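Local coordinates for RNA-binding protein 12 (Homo sapiens, PDB 2EK1) that probably binds single-stranded RNA through an RNA recognition motif, which forms a dimer in this crystal structure, at residues 17-23 with 58-64; 35-39 with 72-77. All blocks are in the same frame, centred on the assembly; numbering follows the deposited sequence.

Contact 1 of 2, residues 17-23 with 58-64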
loop_
_atom_site.group_PDB
_atom_site.type_symbol
_atom_site.label_atom_id
_atom_site.label_comp_id
_atom_site.label_asym_id
_atom_site.label_seq_id
_atom_site.Cartn_x
_atom_site.Cartn_y
_atom_site.Cartn_z
ATOM N N VAL A 17 -3.511 -7.311 -7.354
ATOM C CA VAL A 17 -3.652 -6.047 -6.648
ATOM C C VAL A 17 -4.047 -4.938 -7.579
ATOM O O VAL A 17 -3.518 -4.817 -8.700
ATOM C CB VAL A 17 -2.282 -5.618 -5.969
ATOM C CG1 VAL A 17 -2.379 -4.190 -5.467
ATOM C CG2 VAL A 17 -1.849 -6.596 -4.959
ATOM N N ILE A 18 -4.987 -4.126 -7.156
ATOM C CA ILE A 18 -5.338 -2.987 -8.000
ATOM C C ILE A 18 -4.995 -1.664 -7.235
ATOM O O ILE A 18 -4.765 -1.656 -6.065
ATOM C CB ILE A 18 -6.869 -2.924 -8.271
ATOM C CG1 ILE A 18 -7.589 -2.651 -6.927
ATOM C CG2 ILE A 18 -7.380 -4.281 -8.956
ATOM C CD1 ILE A 18 -9.031 -2.110 -7.081
ATOM N N LYS A 19 -5.051 -0.561 -7.929
ATOM C CA LYS A 19 -4.847 0.735 -7.345
ATOM C C LYS A 19 -6.138 1.490 -7.320
ATOM O O LYS A 19 -6.989 1.397 -8.244
ATOM C CB LYS A 19 -3.812 1.514 -8.138
ATOM C CG LYS A 19 -2.449 1.042 -7.851
ATOM C CD LYS A 19 -1.369 2.050 -8.458
ATOM C CE LYS A 19 -1.963 3.439 -8.877
ATOM N NZ LYS A 19 -1.050 3.958 -10.018
ATOM N N VAL A 20 -6.269 2.305 -6.275
ATOM C CA VAL A 20 -7.436 3.145 -6.023
ATOM C C VAL A 20 -6.866 4.524 -5.832
ATOM O O VAL A 20 -5.881 4.707 -5.093
ATOM C CB VAL A 20 -8.110 2.635 -4.723
ATOM C CG1 VAL A 20 -9.409 3.387 -4.411
ATOM C CG2 VAL A 20 -8.389 1.087 -4.868
ATOM N N GLN A 21 -7.468 5.519 -6.467
ATOM C CA GLN A 21 -6.954 6.897 -6.394
ATOM C C GLN A 21 -8.156 7.847 -6.284
ATOM O O GLN A 21 -9.289 7.484 -6.647
ATOM C CB GLN A 21 -6.200 7.269 -7.701
ATOM C CG GLN A 21 -4.841 6.649 -7.898
ATOM C CD GLN A 21 -4.292 6.961 -9.277
ATOM O OE1 GLN A 21 -4.739 6.389 -10.264
ATOM N NE2 GLN A 21 -3.342 7.881 -9.342
ATOM N N ASN A 22 -7.858 9.052 -5.855
ATOM C CA ASN A 22 -8.828 10.097 -5.691
ATOM C C ASN A 22 -9.724 9.872 -4.515
ATOM O O ASN A 22 -10.750 10.478 -4.475
ATOM C CB ASN A 22 -9.673 10.319 -6.961
ATOM C CG ASN A 22 -10.225 11.726 -6.996
ATOM O OD1 ASN A 22 -9.577 12.684 -6.479
ATOM N ND2 ASN A 22 -11.395 11.879 -7.571
HETATM N N MSE A 23 -9.363 8.992 -3.547
HETATM C CA MSE A 23 -10.226 8.899 -2.376
HETATM C C MSE A 23 -10.122 10.166 -1.486
HETATM O O MSE A 23 -9.133 10.790 -1.505
HETATM C CB MSE A 23 -9.807 7.724 -1.500
HETATM C CG MSE A 23 -9.780 6.435 -2.282
HETATM SE SE MSE A 23 -9.196 4.985 -1.023
HETATM C CE MSE A 23 -7.429 5.604 -0.640
ATOM N N GLY A 58 -4.664 9.913 -0.835
ATOM C CA GLY A 58 -5.929 9.659 -1.523
ATOM C C GLY A 58 -5.786 8.396 -2.353
ATOM O O GLY A 58 -6.674 8.042 -3.100
ATOM N N GLU A 59 -4.675 7.667 -2.190
ATOM C CA GLU A 59 -4.411 6.456 -2.974
ATOM C C GLU A 59 -4.306 5.212 -2.099
ATOM O O GLU A 59 -3.922 5.308 -0.922
ATOM C CB GLU A 59 -3.112 6.630 -3.800
ATOM C CG GLU A 59 -3.235 7.725 -4.860
ATOM C CD GLU A 59 -2.008 7.955 -5.722
ATOM O OE1 GLU A 59 -1.056 7.133 -5.717
ATOM O OE2 GLU A 59 -2.032 8.989 -6.426
ATOM N N ALA A 60 -4.584 4.048 -2.682
ATOM C CA ALA A 60 -4.536 2.786 -1.935
ATOM C C ALA A 60 -4.299 1.627 -2.911
ATOM O O ALA A 60 -4.394 1.819 -4.130
ATOM C CB ALA A 60 -5.775 2.600 -1.256
HETATM N N MSE A 61 -3.943 0.487 -2.383
HETATM C CA MSE A 61 -3.705 -0.735 -3.125
HETATM C C MSE A 61 -4.640 -1.632 -2.345
HETATM O O MSE A 61 -4.762 -1.518 -1.095
HETATM C CB MSE A 61 -2.268 -1.228 -2.960
HETATM C CG MSE A 61 -1.224 -0.206 -3.358
HETATM SE SE MSE A 61 0.532 -0.991 -3.195
HETATM C CE MSE A 61 0.351 -1.733 -4.968
ATOM N N VAL A 62 -5.284 -2.518 -3.078
ATOM C CA VAL A 62 -6.252 -3.422 -2.509
ATOM C C VAL A 62 -6.159 -4.726 -3.372
ATOM O O VAL A 62 -5.844 -4.685 -4.590
ATOM C CB VAL A 62 -7.595 -2.667 -2.616
ATOM C CG1 VAL A 62 -8.575 -3.400 -3.365
ATOM C CG2 VAL A 62 -8.044 -2.126 -1.277
ATOM N N ALA A 63 -6.392 -5.873 -2.750
ATOM C CA ALA A 63 -6.239 -7.134 -3.502
ATOM C C ALA A 63 -7.479 -8.010 -3.497
ATOM O O ALA A 63 -8.279 -7.922 -2.641
ATOM C CB ALA A 63 -5.053 -7.922 -2.993
ATOM N N PHE A 64 -7.556 -8.877 -4.499
ATOM C CA PHE A 64 -8.667 -9.769 -4.693
ATOM C C PHE A 64 -8.029 -11.141 -4.915
ATOM O O PHE A 64 -6.853 -11.264 -5.392
ATOM C CB PHE A 64 -9.436 -9.353 -5.976
ATOM C CG PHE A 64 -10.004 -7.969 -5.911
ATOM C CD1 PHE A 64 -11.328 -7.753 -5.488
ATOM C CD2 PHE A 64 -9.231 -6.895 -6.202
ATOM C CE1 PHE A 64 -11.848 -6.488 -5.379
ATOM C CE2 PHE A 64 -9.780 -5.585 -6.083
ATOM C CZ PHE A 64 -11.081 -5.396 -5.677
#
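Gln-21 and Glu-59 both carry CG anti to the carbonyl carbon (chi1 -74° and -65°) and run on extended, which lays the two chains side by side with CG of Gln-21 3.6 Å from CG of Glu-59. At their ends the amide and carboxylate planes stand almost perpendicular, and Gln-21 NE2 gives a weak but straight hydrogen bond to Glu-59 OE2 (3.4 Å). Replacing Glu-59 by an alanine would probably cost the Gln-21 amide this weak bond and leave its chain less held along one side. Between the backbones, the antiparallel strands are tied by paired bonds, Ile-18 with Val-62 and Val-20 with Ala-60. Past the strand end, Met-23 N uses an in-plane lone pair of Gly-58 O (2.9 Å), and the selenomethionine chain bends at chi3 to press CE on Ala-60 CB, a tight 3.5 Å. Ile-18 CG1 reaches the Phe-64 ring edge, 3.8 Å from CE2. These are the two central strands of the RNA recognition motif. Val-17 and Met-61 lie on the face that in this family usually receives RNA; here Met-61 touches Cys-47 of the second subunit. Ile-18 and Phe-64 face helix 67-77; strand 47-50 flanks 59-64, and strand 85-90 flanks 17-21.

Contact 2 of 2, residues 35-39 with 72-77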
loop_
_atom_site.group_PDB
_atom_site.type_symbol
_atom_site.label_atom_id
_atom_site.label_comp_id
_atom_site.label_asym_id
_atom_site.label_seq_id
_atom_site.Cartn_x
_atom_site.Cartn_y
_atom_site.Cartn_z
ATOM N N PHE A 35 -16.984 0.140 -0.042
ATOM C CA PHE A 35 -16.969 0.419 -1.485
ATOM C C PHE A 35 -16.865 -0.887 -2.293
ATOM O O PHE A 35 -17.496 -1.025 -3.343
ATOM C CB PHE A 35 -15.767 1.322 -1.824
ATOM C CG PHE A 35 -15.690 1.742 -3.280
ATOM C CD1 PHE A 35 -16.423 2.793 -3.730
ATOM C CD2 PHE A 35 -14.815 1.106 -4.176
ATOM C CE1 PHE A 35 -16.306 3.223 -5.066
ATOM C CE2 PHE A 35 -14.684 1.529 -5.497
ATOM C CZ PHE A 35 -15.449 2.604 -5.940
ATOM N N PHE A 36 -16.032 -1.839 -1.860
ATOM C CA PHE A 36 -15.932 -3.048 -2.625
ATOM C C PHE A 36 -16.896 -4.136 -2.159
ATOM O O PHE A 36 -16.668 -5.309 -2.438
ATOM C CB PHE A 36 -14.493 -3.606 -2.635
ATOM C CG PHE A 36 -13.530 -2.739 -3.343
ATOM C CD1 PHE A 36 -12.725 -1.803 -2.637
ATOM C CD2 PHE A 36 -13.480 -2.737 -4.761
ATOM C CE1 PHE A 36 -11.879 -0.886 -3.294
ATOM C CE2 PHE A 36 -12.602 -1.795 -5.463
ATOM C CZ PHE A 36 -11.801 -0.862 -4.724
ATOM N N TYR A 37 -17.974 -3.714 -1.496
ATOM C CA TYR A 37 -18.979 -4.674 -0.966
ATOM C C TYR A 37 -19.600 -5.412 -2.134
ATOM O O TYR A 37 -20.016 -4.822 -3.139
ATOM C CB TYR A 37 -20.067 -3.950 -0.118
ATOM C CG TYR A 37 -21.140 -4.893 0.508
ATOM C CD1 TYR A 37 -22.350 -5.147 -0.160
ATOM C CD2 TYR A 37 -20.909 -5.557 1.737
ATOM C CE1 TYR A 37 -23.328 -6.067 0.371
ATOM C CE2 TYR A 37 -21.870 -6.467 2.277
ATOM C CZ TYR A 37 -23.084 -6.716 1.556
ATOM O OH TYR A 37 -24.002 -7.671 1.987
ATOM N N GLY A 38 -19.589 -6.716 -2.048
ATOM C CA GLY A 38 -20.183 -7.453 -3.120
ATOM C C GLY A 38 -19.082 -7.835 -4.067
ATOM O O GLY A 38 -19.339 -8.550 -5.072
ATOM N N TYR A 39 -17.852 -7.386 -3.821
ATOM C CA TYR A 39 -16.819 -7.818 -4.766
ATOM C C TYR A 39 -15.680 -8.712 -4.277
ATOM O O TYR A 39 -14.746 -8.944 -5.010
ATOM C CB TYR A 39 -16.241 -6.606 -5.591
ATOM C CG TYR A 39 -17.135 -6.073 -6.699
ATOM C CD1 TYR A 39 -16.907 -6.392 -8.044
ATOM C CD2 TYR A 39 -18.265 -5.368 -6.374
ATOM C CE1 TYR A 39 -17.822 -6.027 -9.058
ATOM C CE2 TYR A 39 -19.208 -5.012 -7.341
ATOM C CZ TYR A 39 -19.000 -5.355 -8.696
ATOM O OH TYR A 39 -20.061 -5.102 -9.585
ATOM N N ALA A 72 -13.154 -7.390 -12.738
ATOM C CA ALA A 72 -14.526 -7.036 -12.610
ATOM C C ALA A 72 -14.705 -5.850 -11.701
ATOM O O ALA A 72 -15.526 -4.961 -11.999
ATOM C CB ALA A 72 -15.367 -8.180 -12.059
ATOM N N ALA A 73 -14.007 -5.824 -10.534
ATOM C CA ALA A 73 -14.165 -4.611 -9.697
ATOM C C ALA A 73 -13.770 -3.363 -10.447
ATOM O O ALA A 73 -14.470 -2.342 -10.389
ATOM C CB ALA A 73 -13.332 -4.691 -8.376
ATOM N N VAL A 74 -12.639 -3.418 -11.131
ATOM C CA VAL A 74 -12.175 -2.263 -11.837
ATOM C C VAL A 74 -13.177 -1.794 -12.877
ATOM O O VAL A 74 -13.431 -0.582 -13.011
ATOM C CB VAL A 74 -10.790 -2.558 -12.389
ATOM C CG1 VAL A 74 -10.312 -1.499 -13.364
ATOM C CG2 VAL A 74 -9.853 -2.689 -11.152
ATOM N N ILE A 75 -13.791 -2.737 -13.595
ATOM C CA ILE A 75 -14.784 -2.323 -14.551
ATOM C C ILE A 75 -16.033 -1.725 -13.967
ATOM O O ILE A 75 -16.422 -0.622 -14.318
ATOM C CB ILE A 75 -15.207 -3.503 -15.483
ATOM C CG1 ILE A 75 -13.982 -3.884 -16.338
ATOM C CG2 ILE A 75 -16.429 -3.045 -16.324
ATOM C CD1 ILE A 75 -14.170 -5.174 -17.190
ATOM N N ASP A 76 -16.612 -2.413 -12.992
ATOM C CA ASP A 76 -17.888 -2.013 -12.450
ATOM C C ASP A 76 -17.857 -0.867 -11.475
ATOM O O ASP A 76 -18.857 -0.147 -11.415
ATOM C CB ASP A 76 -18.586 -3.202 -11.752
ATOM C CG ASP A 76 -18.946 -4.344 -12.727
ATOM O OD1 ASP A 76 -19.188 -5.454 -12.220
ATOM O OD2 ASP A 76 -18.976 -4.118 -13.969
ATOM N N LEU A 77 -16.735 -0.666 -10.769
ATOM C CA LEU A 77 -16.650 0.411 -9.739
ATOM C C LEU A 77 -15.882 1.653 -10.079
ATOM O O LEU A 77 -15.940 2.559 -9.291
ATOM C CB LEU A 77 -16.079 -0.126 -8.384
ATOM C CG LEU A 77 -16.982 -1.349 -7.968
ATOM C CD1 LEU A 77 -16.343 -2.269 -6.929
ATOM C CD2 LEU A 77 -18.390 -0.871 -7.485
#
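Tyr-39 receives Leu-77 over one face of its ring: CD1 of the leucine stands 3.9 Å from the ring centroid of Tyr-39, only 19° off the normal and displaced toward the CD2 side, a CH-pi contact. The same methyl also touches the ring of Phe-36, with CD1 of Leu-77 3.6 Å from CD2 of Phe-36, so one leucine branch is wedged between two aromatic side chains. Other apolar contacts spread out from this wedge. Ala-73 CB lies at the edge of the Phe-36 ring and 4.0 Å from Tyr-39 CD1. The Phe-35 ring, swung out opposite its own backbone N (chi1 -177°), and the Leu-77 side chain slide past each other in opposite directions, and CE2 of Phe-35 meets CB of Leu-77 at 3.6 Å. Phe-35 also places CD2 over the centre of one face of Phe-36.

In the alpha-beta sandwich of the RNA recognition motif, two helices pack on one side of the sheet; here the end of helix 29-35 leans on helix 67-77, as do Phe-36 and Tyr-39, the two ends of a type II turn. Phe-36 reaches on to Ile-18 and Val-20 of the sheet, and Leu-77 to Leu-89.

The polar part is small. Tyr-39 OH lies 2.8 Å from Asp-76 OD1, a hydrogen-bonding distance, with the carboxylate oxygen in the plane of the ring at its edge and the carboxylate turned 75° against that ring. The backbone O of Leu-77 sits at the edge of the Phe-35 ring, near its plane. Within the turn, Tyr-39 N donates to Phe-36 O (2.8 Å).

How the contacts relate
From the N terminus the chain enters strand 16-21, the first half of contact 1, then forms helix 29-35 and the turn at 35-39, the first half of contact 2. It goes on through strand 47-50 and returns in strand 59-64, where contact 1 closes a loop holding the first helix and the edge strand. Helix 67-77 follows directly and closes contact 2. The two loops therefore cross, each starting before the other has ended. Contact 1 joins neighbouring strands within the sheet, while contact 2 joins the end of helix 29-35 and the turn after it to helix 67-77, on one side of the sheet. The layers meet where Phe-64 packs against Phe-36 and Ala-73, and where Ile-18 packs against Val-74.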